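Local coordinates for protein binary enterotoxin of Clostridium perfringens component a (Clostridium perfringens, PDB 5WTZ) that probably transfers ADP-ribose from NAD to actin as the enzymatic component of a clostridial binary enterotoxin, at residues A[22-27]-A[176-181]; A[17-22]-A[143-148]; A[224-229]-A[293-298]; A[233-238]-A[374-379]. One frame throughout, in Å; residues are numbered along the deposited sequence.

Contact 1. Residues A[22-27]-A[176-181]; sequences WAKKRK and ENLRVL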
loop_
_atom_site.group_PDB
_atom_site.type_symbol
_atom_site.label_atom_id
_atom_site.label_comp_id
_atom_site.label_asym_id
_atom_site.label_seq_id
_atom_site.Cartn_x
_atom_site.Cartn_y
_atom_site.Cartn_z
ATOM N N TRP A 22 -3.103 20.642 25.027
ATOM C CA TRP A 22 -2.156 19.560 24.763
ATOM C C TRP A 22 -1.422 19.790 23.446
ATOM O O TRP A 22 -0.195 19.738 23.397
ATOM C CB TRP A 22 -2.881 18.216 24.742
ATOM C CG TRP A 22 -2.010 17.064 24.344
ATOM C CD1 TRP A 22 -1.059 16.448 25.109
ATOM C CD2 TRP A 22 -2.017 16.379 23.089
ATOM N NE1 TRP A 22 -0.470 15.424 24.402
ATOM C CE2 TRP A 22 -1.044 15.360 23.160
ATOM C CE3 TRP A 22 -2.755 16.524 21.911
ATOM C CZ2 TRP A 22 -0.786 14.500 22.098
ATOM C CZ3 TRP A 22 -2.496 15.664 20.859
ATOM C CH2 TRP A 22 -1.521 14.665 20.962
ATOM N N ALA A 23 -2.184 20.086 22.392
ATOM C CA ALA A 23 -1.614 20.331 21.077
ATOM C C ALA A 23 -0.717 21.552 21.073
ATOM O O ALA A 23 0.244 21.625 20.315
ATOM C CB ALA A 23 -2.707 20.508 20.054
ATOM N N LYS A 24 -1.037 22.522 21.914
ATOM C CA LYS A 24 -0.414 23.820 21.758
ATOM C C LYS A 24 1.014 23.854 22.200
ATOM O O LYS A 24 1.892 24.342 21.483
ATOM C CB LYS A 24 -1.209 24.883 22.493
ATOM C CG LYS A 24 -1.378 25.970 21.516
ATOM C CD LYS A 24 -2.148 25.310 20.413
ATOM C CE LYS A 24 -2.158 26.151 19.210
ATOM N NZ LYS A 24 -0.813 26.196 18.552
ATOM N N LYS A 25 1.233 23.325 23.387
ATOM C CA LYS A 25 2.561 23.225 23.937
ATOM C C LYS A 25 3.436 22.380 23.065
ATOM O O LYS A 25 4.552 22.769 22.722
ATOM C CB LYS A 25 2.491 22.612 25.305
ATOM C CG LYS A 25 1.332 23.135 26.025
ATOM C CD LYS A 25 0.852 22.105 26.954
ATOM C CE LYS A 25 -0.482 22.518 27.441
ATOM N NZ LYS A 25 -0.877 21.706 28.576
ATOM N N ARG A 26 2.925 21.205 22.712
ATOM C CA ARG A 26 3.731 20.269 21.958
ATOM C C ARG A 26 4.018 20.870 20.588
ATOM O O ARG A 26 5.082 20.652 20.033
ATOM C CB ARG A 26 3.057 18.891 21.856
ATOM C CG ARG A 26 1.764 18.836 21.056
ATOM C CD ARG A 26 1.028 17.523 21.326
ATOM N NE ARG A 26 1.885 16.357 21.134
ATOM C CZ ARG A 26 2.040 15.706 19.984
ATOM N NH1 ARG A 26 1.390 16.100 18.897
ATOM N NH2 ARG A 26 2.844 14.649 19.924
ATOM N N LYS A 27 3.092 21.671 20.074
ATOM C CA LYS A 27 3.317 22.382 18.816
ATOM C C LYS A 27 4.470 23.384 18.928
ATOM O O LYS A 27 5.393 23.362 18.113
ATOM C CB LYS A 27 2.044 23.096 18.375
ATOM C CG LYS A 27 2.117 23.686 16.988
ATOM C CD LYS A 27 0.780 24.300 16.608
ATOM C CE LYS A 27 0.906 25.220 15.409
ATOM N NZ LYS A 27 0.447 26.597 15.741
ATOM N N GLU A 176 -7.689 26.723 17.623
ATOM C CA GLU A 176 -8.688 25.806 18.081
ATOM C C GLU A 176 -8.757 24.786 16.933
ATOM O O GLU A 176 -8.188 25.049 15.872
ATOM C CB GLU A 176 -10.034 26.510 18.322
ATOM C CG GLU A 176 -9.967 27.832 19.100
ATOM C CD GLU A 176 -9.196 27.716 20.400
ATOM O OE1 GLU A 176 -9.851 27.445 21.430
ATOM O OE2 GLU A 176 -7.968 27.918 20.383
ATOM N N ASN A 177 -9.376 23.626 17.115
ATOM C CA ASN A 177 -9.409 22.618 16.041
ATOM C C ASN A 177 -8.077 22.325 15.334
ATOM O O ASN A 177 -7.960 22.474 14.121
ATOM C CB ASN A 177 -10.455 23.014 14.987
ATOM C CG ASN A 177 -11.847 22.750 15.462
ATOM O OD1 ASN A 177 -12.288 23.338 16.455
ATOM N ND2 ASN A 177 -12.557 21.864 14.777
ATOM N N LEU A 178 -7.079 21.905 16.104
ATOM C CA LEU A 178 -5.748 21.605 15.569
ATOM C C LEU A 178 -5.602 20.197 14.999
ATOM O O LEU A 178 -6.255 19.254 15.456
ATOM C CB LEU A 178 -4.713 21.772 16.659
ATOM C CG LEU A 178 -4.350 23.224 16.870
ATOM C CD1 LEU A 178 -3.941 23.308 18.295
ATOM C CD2 LEU A 178 -3.222 23.639 15.949
ATOM N N ARG A 179 -4.708 20.057 14.026
ATOM C CA ARG A 179 -4.534 18.786 13.320
ATOM C C ARG A 179 -3.311 17.991 13.780
ATOM O O ARG A 179 -2.408 18.509 14.438
ATOM C CB ARG A 179 -4.444 19.031 11.812
ATOM C CG ARG A 179 -5.536 19.931 11.280
ATOM C CD ARG A 179 -5.520 20.005 9.757
ATOM N NE ARG A 179 -5.726 18.695 9.151
ATOM C CZ ARG A 179 -6.898 18.069 9.119
ATOM N NH1 ARG A 179 -7.965 18.638 9.657
ATOM N NH2 ARG A 179 -7.005 16.878 8.551
ATOM N N VAL A 180 -3.306 16.718 13.420
ATOM C CA VAL A 180 -2.219 15.825 13.758
ATOM C C VAL A 180 -1.609 15.267 12.481
ATOM O O VAL A 180 -2.302 14.700 11.648
ATOM C CB VAL A 180 -2.707 14.675 14.663
ATOM C CG1 VAL A 180 -1.598 13.644 14.866
ATOM C CG2 VAL A 180 -3.210 15.236 15.994
ATOM N N LEU A 181 -0.308 15.440 12.325
ATOM C CA LEU A 181 0.359 15.016 11.114
ATOM C C LEU A 181 1.122 13.713 11.361
ATOM O O LEU A 181 2.067 13.671 12.146
ATOM C CB LEU A 181 1.288 16.130 10.621
ATOM C CG LEU A 181 2.079 15.959 9.326
ATOM C CD1 LEU A 181 1.218 15.436 8.202
ATOM C CD2 LEU A 181 2.712 17.288 8.944
#
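Next to the packing of Ala23 on Leu178, two flat groups of the helix lie against each other. One face of the Trp22 indole carries Arg26 CD over its centre, 3.4 Å above the plane. The guanidinium of Arg26 in turn has Trp22 CZ2 over one face, offset toward the rim. Hydrogen bonds from Arg26 NH1 to Ala168 O and Ser170 OG hold that guanidinium in place.

The contact itself is apolar and centres on Leu178. Its CG stands anti to the carbonyl carbon (chi1 -80°), and its two methyls fork toward different residues of the helix. Leu178 CD1 meets Ala23 CB at 3.5 Å. Leu178 CD1 also meets Lys24 CD at 3.4 Å, which is tight for two carbons. Leu178 CD2 reaches Lys27 CD at a looser 4.1 Å. Both lysine chains cross the leucine at about a right angle. Their nearest atoms to it are methylene carbons. Lys24 NZ has a long, weak ion pair with Glu175.

The arrangement is a helix laid on a small antiparallel sheet. Helix 16-31 packs on Leu178, the residue just before strand 179-182, in the first of two ADP-ribosyltransferase-like regions of the chain.

Contact 2. Residues A[17-22]-A[143-148]; sequences NSATLW and VTMTEP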
loop_
_atom_site.group_PDB
_atom_site.type_symbol
_atom_site.label_atom_id
_atom_site.label_comp_id
_atom_site.label_asym_id
_atom_site.label_seq_id
_atom_site.Cartn_x
_atom_site.Cartn_y
_atom_site.Cartn_z
ATOM N N ASN A 17 -11.019 21.415 23.806
ATOM C CA ASN A 17 -10.298 22.380 24.627
ATOM C C ASN A 17 -8.958 21.829 25.117
ATOM O O ASN A 17 -7.894 22.378 24.817
ATOM C CB ASN A 17 -11.140 22.809 25.826
ATOM C CG ASN A 17 -10.422 23.823 26.707
ATOM O OD1 ASN A 17 -9.481 23.907 27.511
ATOM N ND2 ASN A 17 -10.543 25.094 26.343
ATOM N N SER A 18 -9.017 20.742 25.874
ATOM C CA SER A 18 -7.805 20.104 26.387
ATOM C C SER A 18 -6.906 19.639 25.248
ATOM O O SER A 18 -5.676 19.692 25.355
ATOM C CB SER A 18 -8.151 18.911 27.267
ATOM O OG SER A 18 -8.547 17.826 26.452
ATOM N N ALA A 19 -7.533 19.175 24.165
ATOM C CA ALA A 19 -6.806 18.708 22.994
ATOM C C ALA A 19 -5.935 19.820 22.415
ATOM O O ALA A 19 -4.759 19.600 22.125
ATOM C CB ALA A 19 -7.779 18.168 21.926
ATOM N N THR A 20 -6.508 21.016 22.261
ATOM C CA THR A 20 -5.765 22.143 21.701
ATOM C C THR A 20 -4.690 22.601 22.674
ATOM O O THR A 20 -3.618 23.035 22.254
ATOM C CB THR A 20 -6.683 23.355 21.340
ATOM O OG1 THR A 20 -7.470 23.727 22.479
ATOM C CG2 THR A 20 -7.583 23.047 20.141
ATOM N N LEU A 21 -4.975 22.503 23.969
ATOM C CA LEU A 21 -3.989 22.878 24.970
ATOM C C LEU A 21 -2.812 21.927 24.835
ATOM O O LEU A 21 -1.686 22.351 24.550
ATOM C CB LEU A 21 -4.570 22.821 26.380
ATOM C CG LEU A 21 -3.698 23.576 27.379
ATOM C CD1 LEU A 21 -3.418 24.993 26.879
ATOM C CD2 LEU A 21 -4.326 23.581 28.762
ATOM N N TRP A 22 -3.103 20.642 25.027
ATOM C CA TRP A 22 -2.156 19.560 24.763
ATOM C C TRP A 22 -1.422 19.790 23.446
ATOM O O TRP A 22 -0.195 19.738 23.397
ATOM C CB TRP A 22 -2.881 18.216 24.742
ATOM C CG TRP A 22 -2.010 17.064 24.344
ATOM C CD1 TRP A 22 -1.059 16.448 25.109
ATOM C CD2 TRP A 22 -2.017 16.379 23.089
ATOM N NE1 TRP A 22 -0.470 15.424 24.402
ATOM C CE2 TRP A 22 -1.044 15.360 23.160
ATOM C CE3 TRP A 22 -2.755 16.524 21.911
ATOM C CZ2 TRP A 22 -0.786 14.500 22.098
ATOM C CZ3 TRP A 22 -2.496 15.664 20.859
ATOM C CH2 TRP A 22 -1.521 14.665 20.962
ATOM N N VAL A 143 -4.821 14.371 10.445
ATOM C CA VAL A 143 -6.093 14.012 11.055
ATOM C C VAL A 143 -6.486 14.992 12.148
ATOM O O VAL A 143 -5.736 15.920 12.451
ATOM C CB VAL A 143 -6.033 12.600 11.658
ATOM C CG1 VAL A 143 -5.854 11.576 10.561
ATOM C CG2 VAL A 143 -4.897 12.510 12.660
ATOM N N THR A 144 -7.650 14.772 12.753
ATOM C CA THR A 144 -8.121 15.632 13.836
ATOM C C THR A 144 -8.205 14.865 15.161
ATOM O O THR A 144 -8.248 13.632 15.179
ATOM C CB THR A 144 -9.487 16.255 13.494
ATOM O OG1 THR A 144 -10.485 15.234 13.419
ATOM C CG2 THR A 144 -9.413 16.952 12.160
ATOM N N MET A 145 -8.222 15.603 16.271
ATOM C CA MET A 145 -8.105 15.010 17.605
ATOM C C MET A 145 -9.424 14.571 18.221
ATOM O O MET A 145 -9.437 13.846 19.214
ATOM C CB MET A 145 -7.439 15.998 18.559
ATOM C CG MET A 145 -6.065 16.416 18.115
ATOM S SD MET A 145 -5.322 17.664 19.171
ATOM C CE MET A 145 -4.096 18.270 17.998
ATOM N N THR A 146 -10.530 15.034 17.654
ATOM C CA THR A 146 -11.834 14.804 18.261
ATOM C C THR A 146 -12.865 14.415 17.218
ATOM O O THR A 146 -12.693 14.692 16.032
ATOM C CB THR A 146 -12.339 16.058 19.023
ATOM O OG1 THR A 146 -12.244 17.212 18.181
ATOM C CG2 THR A 146 -11.528 16.291 20.288
ATOM N N GLU A 147 -13.928 13.759 17.669
ATOM C CA GLU A 147 -15.032 13.389 16.800
ATOM C C GLU A 147 -15.576 14.624 16.117
ATOM O O GLU A 147 -15.868 15.611 16.778
ATOM C CB GLU A 147 -16.135 12.693 17.593
ATOM C CG GLU A 147 -17.299 12.227 16.740
ATOM C CD GLU A 147 -18.449 11.708 17.573
ATOM O OE1 GLU A 147 -18.242 10.725 18.316
ATOM O OE2 GLU A 147 -19.558 12.290 17.495
ATOM N N PRO A 148 -15.702 14.580 14.785
ATOM C CA PRO A 148 -16.174 15.777 14.082
ATOM C C PRO A 148 -17.536 16.231 14.585
ATOM O O PRO A 148 -18.323 15.407 15.068
ATOM C CB PRO A 148 -16.248 15.323 12.630
ATOM C CG PRO A 148 -15.232 14.214 12.540
ATOM C CD PRO A 148 -15.318 13.503 13.857
#
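A Met-aromatic contact joins Met145 to Trp22 in the buried seam between helix 16-31 and the loop that follows strand 141-144. The sulfur comes to the rim of the indole and not over a face. Met145 SD lies 5.0 Å from the centroid of the six-membered ring of Trp22, on a line 89° off the ring normal. The nearest ring atom is Trp22 CZ3, at 3.9 Å from Met145 SD. The methyl also touches this edge, with Met145 CE 4.2 Å from Trp22 CZ3.

Ala19, one helical turn earlier, supplies the other partner of the sulfur. Its CB is 3.7 Å from Met145 SD, and the backbone Ala19 O is 3.6 Å from the same atom. The Ala19 carbonyl oxygen also lies in the plane of the indole, at its edge. The sulfur thus touches both the Ala19 carbonyl and the indole rim.

Here helix 16-31 closes over the three-stranded antiparallel sheet 141-144, 179-182 and 168-171 of the first ADP-ribosyltransferase-like region. Met145 reaches the helix with its chain extended beyond CG. Trp22 sends its ring toward the loop with CG anti to the backbone N (chi1 174°).

Further groups surround both side chains. The Trp22 ring meets that of Phe12 with planes at about 45°, and it also touches Leu92 of strand 92-98. Met145 touches Val180 in the neighbouring strand and Ala23, a turn beyond Ala19.

Contact 3. Residues A[224-229]-A[293-298]; sequences SQWGEE and EDIITY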
loop_
_atom_site.group_PDB
_atom_site.type_symbol
_atom_site.label_atom_id
_atom_site.label_comp_id
_atom_site.label_asym_id
_atom_site.label_seq_id
_atom_site.Cartn_x
_atom_site.Cartn_y
_atom_site.Cartn_z
ATOM N N SER A 224 17.807 -5.832 0.427
ATOM C CA SER A 224 18.900 -6.766 0.208
ATOM C C SER A 224 19.255 -7.518 1.498
ATOM O O SER A 224 19.443 -8.733 1.487
ATOM C CB SER A 224 20.114 -6.014 -0.343
ATOM O OG SER A 224 21.257 -6.847 -0.396
ATOM N N GLN A 225 19.326 -6.789 2.609
ATOM C CA GLN A 225 19.618 -7.383 3.912
ATOM C C GLN A 225 18.571 -8.398 4.360
ATOM O O GLN A 225 18.913 -9.464 4.869
ATOM C CB GLN A 225 19.757 -6.287 4.965
ATOM C CG GLN A 225 21.108 -5.585 4.923
ATOM C CD GLN A 225 21.194 -4.398 5.865
ATOM O OE1 GLN A 225 20.218 -3.662 6.051
ATOM N NE2 GLN A 225 22.365 -4.198 6.457
ATOM N N TRP A 226 17.300 -8.057 4.184
ATOM C CA TRP A 226 16.206 -8.970 4.501
ATOM C C TRP A 226 16.285 -10.230 3.643
ATOM O O TRP A 226 16.200 -11.352 4.156
ATOM C CB TRP A 226 14.859 -8.267 4.313
ATOM C CG TRP A 226 13.686 -9.101 4.747
ATOM C CD1 TRP A 226 13.125 -9.145 5.993
ATOM C CD2 TRP A 226 12.934 -10.007 3.936
ATOM N NE1 TRP A 226 12.071 -10.027 6.006
ATOM C CE2 TRP A 226 11.933 -10.569 4.747
ATOM C CE3 TRP A 226 13.009 -10.398 2.590
ATOM C CZ2 TRP A 226 11.021 -11.502 4.273
ATOM C CZ3 TRP A 226 12.100 -11.318 2.118
ATOM C CH2 TRP A 226 11.118 -11.863 2.957
ATOM N N GLY A 227 16.472 -10.051 2.338
ATOM C CA GLY A 227 16.613 -11.178 1.434
ATOM C C GLY A 227 17.754 -12.109 1.814
ATOM O O GLY A 227 17.582 -13.329 1.881
ATOM N N GLU A 228 18.921 -11.526 2.081
ATOM C CA GLU A 228 20.082 -12.288 2.504
ATOM C C GLU A 228 19.851 -13.030 3.820
ATOM O O GLU A 228 20.172 -14.209 3.933
ATOM C CB GLU A 228 21.295 -11.360 2.636
ATOM C CG GLU A 228 22.542 -12.036 3.171
ATOM C CD GLU A 228 23.168 -12.994 2.171
ATOM O OE1 GLU A 228 22.830 -12.911 0.968
ATOM O OE2 GLU A 228 23.997 -13.831 2.594
ATOM N N GLU A 229 19.323 -12.340 4.824
ATOM C CA GLU A 229 19.179 -12.932 6.145
ATOM C C GLU A 229 18.220 -14.110 6.107
ATOM O O GLU A 229 18.428 -15.124 6.766
ATOM C CB GLU A 229 18.673 -11.898 7.161
ATOM C CG GLU A 229 19.653 -10.798 7.512
ATOM C CD GLU A 229 19.126 -9.888 8.609
ATOM O OE1 GLU A 229 18.607 -10.417 9.616
ATOM O OE2 GLU A 229 19.221 -8.650 8.460
ATOM N N GLU A 293 7.664 -13.564 7.630
ATOM C CA GLU A 293 6.869 -12.468 8.192
ATOM C C GLU A 293 6.145 -11.768 7.055
ATOM O O GLU A 293 6.639 -11.768 5.913
ATOM C CB GLU A 293 7.750 -11.466 8.933
ATOM C CG GLU A 293 8.747 -10.753 8.015
ATOM C CD GLU A 293 9.750 -9.923 8.790
ATOM O OE1 GLU A 293 9.325 -9.166 9.685
ATOM O OE2 GLU A 293 10.964 -10.049 8.520
ATOM N N ASP A 294 4.997 -11.165 7.363
ATOM C CA ASP A 294 4.207 -10.446 6.368
ATOM C C ASP A 294 5.103 -9.413 5.710
ATOM O O ASP A 294 5.841 -8.689 6.394
ATOM C CB ASP A 294 2.981 -9.760 6.985
ATOM C CG ASP A 294 1.854 -10.740 7.338
ATOM O OD1 ASP A 294 2.124 -11.938 7.594
ATOM O OD2 ASP A 294 0.690 -10.293 7.385
ATOM N N ILE A 295 5.049 -9.364 4.384
ATOM C CA ILE A 295 5.850 -8.424 3.611
ATOM C C ILE A 295 4.995 -7.871 2.461
ATOM O O ILE A 295 4.076 -8.538 1.964
ATOM C CB ILE A 295 7.164 -9.088 3.079
ATOM C CG1 ILE A 295 8.140 -8.032 2.550
ATOM C CG2 ILE A 295 6.884 -10.201 2.064
ATOM C CD1 ILE A 295 9.575 -8.566 2.321
ATOM N N ILE A 296 5.258 -6.627 2.091
ATOM C CA ILE A 296 4.691 -6.045 0.881
ATOM C C ILE A 296 5.643 -6.303 -0.297
ATOM O O ILE A 296 6.848 -6.068 -0.192
ATOM C CB ILE A 296 4.452 -4.523 1.038
ATOM C CG1 ILE A 296 3.420 -4.245 2.149
ATOM C CG2 ILE A 296 4.044 -3.931 -0.306
ATOM C CD1 ILE A 296 2.118 -5.073 2.006
ATOM N N THR A 297 5.121 -6.802 -1.417
ATOM C CA THR A 297 5.944 -6.940 -2.617
ATOM C C THR A 297 5.182 -6.394 -3.837
ATOM O O THR A 297 3.992 -6.128 -3.753
ATOM C CB THR A 297 6.383 -8.401 -2.847
ATOM O OG1 THR A 297 7.434 -8.429 -3.820
ATOM C CG2 THR A 297 5.189 -9.306 -3.275
ATOM N N TYR A 298 5.879 -6.220 -4.956
ATOM C CA TYR A 298 5.355 -5.478 -6.112
ATOM C C TYR A 298 5.478 -6.231 -7.434
ATOM O O TYR A 298 6.335 -7.088 -7.603
ATOM C CB TYR A 298 6.082 -4.129 -6.251
ATOM C CG TYR A 298 5.986 -3.222 -5.035
ATOM C CD1 TYR A 298 6.915 -3.327 -3.987
ATOM C CD2 TYR A 298 4.977 -2.267 -4.933
ATOM C CE1 TYR A 298 6.828 -2.495 -2.871
ATOM C CE2 TYR A 298 4.879 -1.429 -3.825
ATOM C CZ TYR A 298 5.792 -1.560 -2.800
ATOM O OH TYR A 298 5.686 -0.724 -1.722
#
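The indole NE1 of Trp226 donates a short hydrogen bond of 2.7 Å to Glu293 OE2, with an N-H...O angle of 154°. The oxygen sits almost exactly in the ring plane, at the pyrrole edge. Seen from the glutamate, the donor comes from above the carboxylate plane, 36° out of it. Ring and carboxylate planes are clearly turned against each other. The bond gives the indole N-H a carboxylate acceptor, probably charged, and should restrict rotation of the ring.

The CG of Glu293 takes the crowded position between the backbone N and the carbonyl carbon (chi1 64°). From there the chain runs extended past the indole, the two side chains sliding by each other in opposite directions.

The second hold on Trp226 is over a face. Ile295 CD1 lies 3.6 Å from the centroid of the six-membered ring of Trp226, almost on the ring normal. This is a CH-pi contact. The methyl is spread over the benzo ring, with Trp226 CH2 and CZ3 each 3.7 Å from Ile295 CD1. The indole is thus fixed at an edge by a polar bond and on a face by a methyl.

The Phe216 ring meets that of Trp226 at a steep tilt, and Leu214 touches both Trp226 and Glu293. The contact lays helix 220-237 beside the start of strand 295-301. That strand is outermost in its five-stranded mixed sheet, pairs with strand 358-364, and leads on to Arg299 and Arg300 of the nucleotide site.

Contact 4. Residues A[233-238]-A[374-379]; sequences PWLKEL and SVAEGY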
loop_
_atom_site.group_PDB
_atom_site.type_symbol
_atom_site.label_atom_id
_atom_site.label_comp_id
_atom_site.label_asym_id
_atom_site.label_seq_id
_atom_site.Cartn_x
_atom_site.Cartn_y
_atom_site.Cartn_z
ATOM N N PRO A 233 20.040 -19.195 3.806
ATOM C CA PRO A 233 20.010 -20.633 4.103
ATOM C C PRO A 233 19.155 -21.422 3.105
ATOM O O PRO A 233 19.470 -22.581 2.830
ATOM C CB PRO A 233 19.395 -20.700 5.507
ATOM C CG PRO A 233 19.497 -19.300 6.056
ATOM C CD PRO A 233 19.374 -18.413 4.867
ATOM N N TRP A 234 18.100 -20.800 2.579
ATOM C CA TRP A 234 17.238 -21.429 1.576
ATOM C C TRP A 234 18.039 -21.858 0.350
ATOM O O TRP A 234 17.932 -22.998 -0.110
ATOM C CB TRP A 234 16.113 -20.474 1.167
ATOM C CG TRP A 234 15.310 -20.910 -0.036
ATOM C CD1 TRP A 234 14.245 -21.777 -0.051
ATOM C CD2 TRP A 234 15.468 -20.457 -1.387
ATOM N NE1 TRP A 234 13.743 -21.897 -1.327
ATOM C CE2 TRP A 234 14.487 -21.114 -2.170
ATOM C CE3 TRP A 234 16.357 -19.577 -2.016
ATOM C CZ2 TRP A 234 14.366 -20.911 -3.545
ATOM C CZ3 TRP A 234 16.233 -19.378 -3.379
ATOM C CH2 TRP A 234 15.247 -20.044 -4.129
ATOM N N LEU A 235 18.841 -20.936 -0.166
ATOM C CA LEU A 235 19.660 -21.182 -1.342
ATOM C C LEU A 235 20.579 -22.386 -1.142
ATOM O O LEU A 235 20.822 -23.141 -2.076
ATOM C CB LEU A 235 20.485 -19.939 -1.685
ATOM C CG LEU A 235 21.365 -20.038 -2.935
ATOM C CD1 LEU A 235 20.498 -20.106 -4.185
ATOM C CD2 LEU A 235 22.351 -18.884 -3.006
ATOM N N LYS A 236 21.070 -22.565 0.082
ATOM C CA LYS A 236 21.916 -23.710 0.424
ATOM C C LYS A 236 21.212 -25.047 0.251
ATOM O O LYS A 236 21.789 -26.004 -0.268
ATOM C CB LYS A 236 22.409 -23.604 1.869
ATOM C CG LYS A 236 23.843 -23.133 2.006
ATOM C CD LYS A 236 24.282 -23.106 3.462
ATOM C CE LYS A 236 25.005 -21.812 3.782
ATOM N NZ LYS A 236 25.876 -21.366 2.661
ATOM N N GLU A 237 19.970 -25.118 0.711
ATOM C CA GLU A 237 19.229 -26.368 0.725
ATOM C C GLU A 237 18.686 -26.772 -0.647
ATOM O O GLU A 237 18.080 -27.833 -0.763
ATOM C CB GLU A 237 18.059 -26.283 1.706
ATOM C CG GLU A 237 18.382 -25.728 3.078
ATOM C CD GLU A 237 17.395 -26.202 4.128
ATOM O OE1 GLU A 237 16.724 -27.233 3.896
ATOM O OE2 GLU A 237 17.268 -25.528 5.172
ATOM N N LEU A 238 18.865 -25.941 -1.675
ATOM C CA LEU A 238 18.319 -26.292 -2.991
ATOM C C LEU A 238 19.035 -27.506 -3.573
ATOM O O LEU A 238 20.264 -27.576 -3.511
ATOM C CB LEU A 238 18.422 -25.132 -3.973
ATOM C CG LEU A 238 17.536 -23.906 -3.746
ATOM C CD1 LEU A 238 17.587 -22.993 -4.953
ATOM C CD2 LEU A 238 16.086 -24.298 -3.416
ATOM N N SER A 374 16.732 -13.763 -5.393
ATOM C CA SER A 374 17.892 -12.946 -5.735
ATOM C C SER A 374 19.095 -13.104 -4.793
ATOM O O SER A 374 20.120 -12.453 -5.005
ATOM C CB SER A 374 17.494 -11.473 -5.787
ATOM O OG SER A 374 16.421 -11.274 -6.684
ATOM N N VAL A 375 18.988 -13.949 -3.769
ATOM C CA VAL A 375 20.161 -14.259 -2.942
ATOM C C VAL A 375 21.155 -15.070 -3.747
ATOM O O VAL A 375 22.363 -15.040 -3.483
ATOM C CB VAL A 375 19.815 -15.052 -1.667
ATOM C CG1 VAL A 375 19.040 -14.193 -0.709
ATOM C CG2 VAL A 375 19.054 -16.327 -2.004
ATOM N N ALA A 376 20.631 -15.802 -4.727
ATOM C CA ALA A 376 21.452 -16.646 -5.587
ATOM C C ALA A 376 22.465 -15.809 -6.346
ATOM O O ALA A 376 22.212 -14.640 -6.633
ATOM C CB ALA A 376 20.576 -17.430 -6.554
ATOM N N GLU A 377 23.615 -16.405 -6.649
ATOM C CA GLU A 377 24.642 -15.735 -7.434
ATOM C C GLU A 377 24.087 -15.279 -8.776
ATOM O O GLU A 377 23.366 -16.023 -9.441
ATOM C CB GLU A 377 25.841 -16.659 -7.681
ATOM C CG GLU A 377 26.640 -17.053 -6.457
ATOM C CD GLU A 377 27.832 -17.929 -6.826
ATOM O OE1 GLU A 377 28.680 -17.453 -7.612
ATOM O OE2 GLU A 377 27.923 -19.083 -6.344
ATOM N N GLY A 378 24.419 -14.059 -9.173
ATOM C CA GLY A 378 24.094 -13.606 -10.507
ATOM C C GLY A 378 22.899 -12.690 -10.588
ATOM O O GLY A 378 22.472 -12.330 -11.683
ATOM N N TYR A 379 22.359 -12.315 -9.432
ATOM C CA TYR A 379 21.234 -11.387 -9.384
ATOM C C TYR A 379 21.545 -10.184 -8.507
ATOM O O TYR A 379 20.795 -9.835 -7.600
ATOM C CB TYR A 379 19.975 -12.108 -8.918
ATOM C CG TYR A 379 19.680 -13.278 -9.812
ATOM C CD1 TYR A 379 19.050 -13.094 -11.036
ATOM C CD2 TYR A 379 20.087 -14.563 -9.466
ATOM C CE1 TYR A 379 18.801 -14.154 -11.879
ATOM C CE2 TYR A 379 19.838 -15.637 -10.301
ATOM C CZ TYR A 379 19.195 -15.427 -11.506
ATOM O OH TYR A 379 18.946 -16.491 -12.342
#
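Leu235 packs on Val375 and Ala376, in the loop that runs from strand 370-372 to strand 384-387. The loop's place just ahead of Glu384, which binds NAD, is consistent with the ADP-ribosylating turn-turn loop of related toxins. A type II beta turn runs from Ala376 to Tyr379.

The leucine carries most of the contact. Its CG is anti to the backbone N (chi1 -178°), which brings it to the loop side, and a chi2 of 68° turns CD1 and CD2 onto Ala376. Leu235 CD2 rests 3.5 Å from Ala376 CA. Nearer the helix backbone, Leu235 CB meets Val375 CG2 at 3.9 Å. This valine methyl lies between the backbone N and the carbonyl carbon of its own residue. It also approaches the edge of the Trp234 ring, near the ring plane, with Trp234 CE3 at 4.2 Å from Val375 CG2.

Trp234 is held from elsewhere. Leu238 CD2 sits over one face, and NE1 bonds to Ala285 O. Leu243 of helix 240-263 also touches Leu235. Across the two segments, the closest pair of side-chain carbons is Leu235 CD1 and Ala376 CB, 3.6 Å apart.

How the contacts relate
The four contacts form two pairs, one in each ADP-ribosyltransferase-like region. Contacts 1 and 2 share Trp22 and helix 16-31, with centres 7 Å apart. Their strands are neighbours in one sheet, where Val180 N and Val143 O probably hydrogen-bond at 2.7 Å. Contacts 3 and 4 both use helix 220-237, with centres 14 Å apart, and meet where Gly227 packs on Val375. The pairs are separate: contacts 1 and 4 lie about 50 Å apart, centre to centre. The second pair lies near the nucleotide. The side chain of Ala376 is about 11 Å from bound NAD, and that of Trp226 about 13 Å. Contacts 1 and 2 are away from the annotated sites.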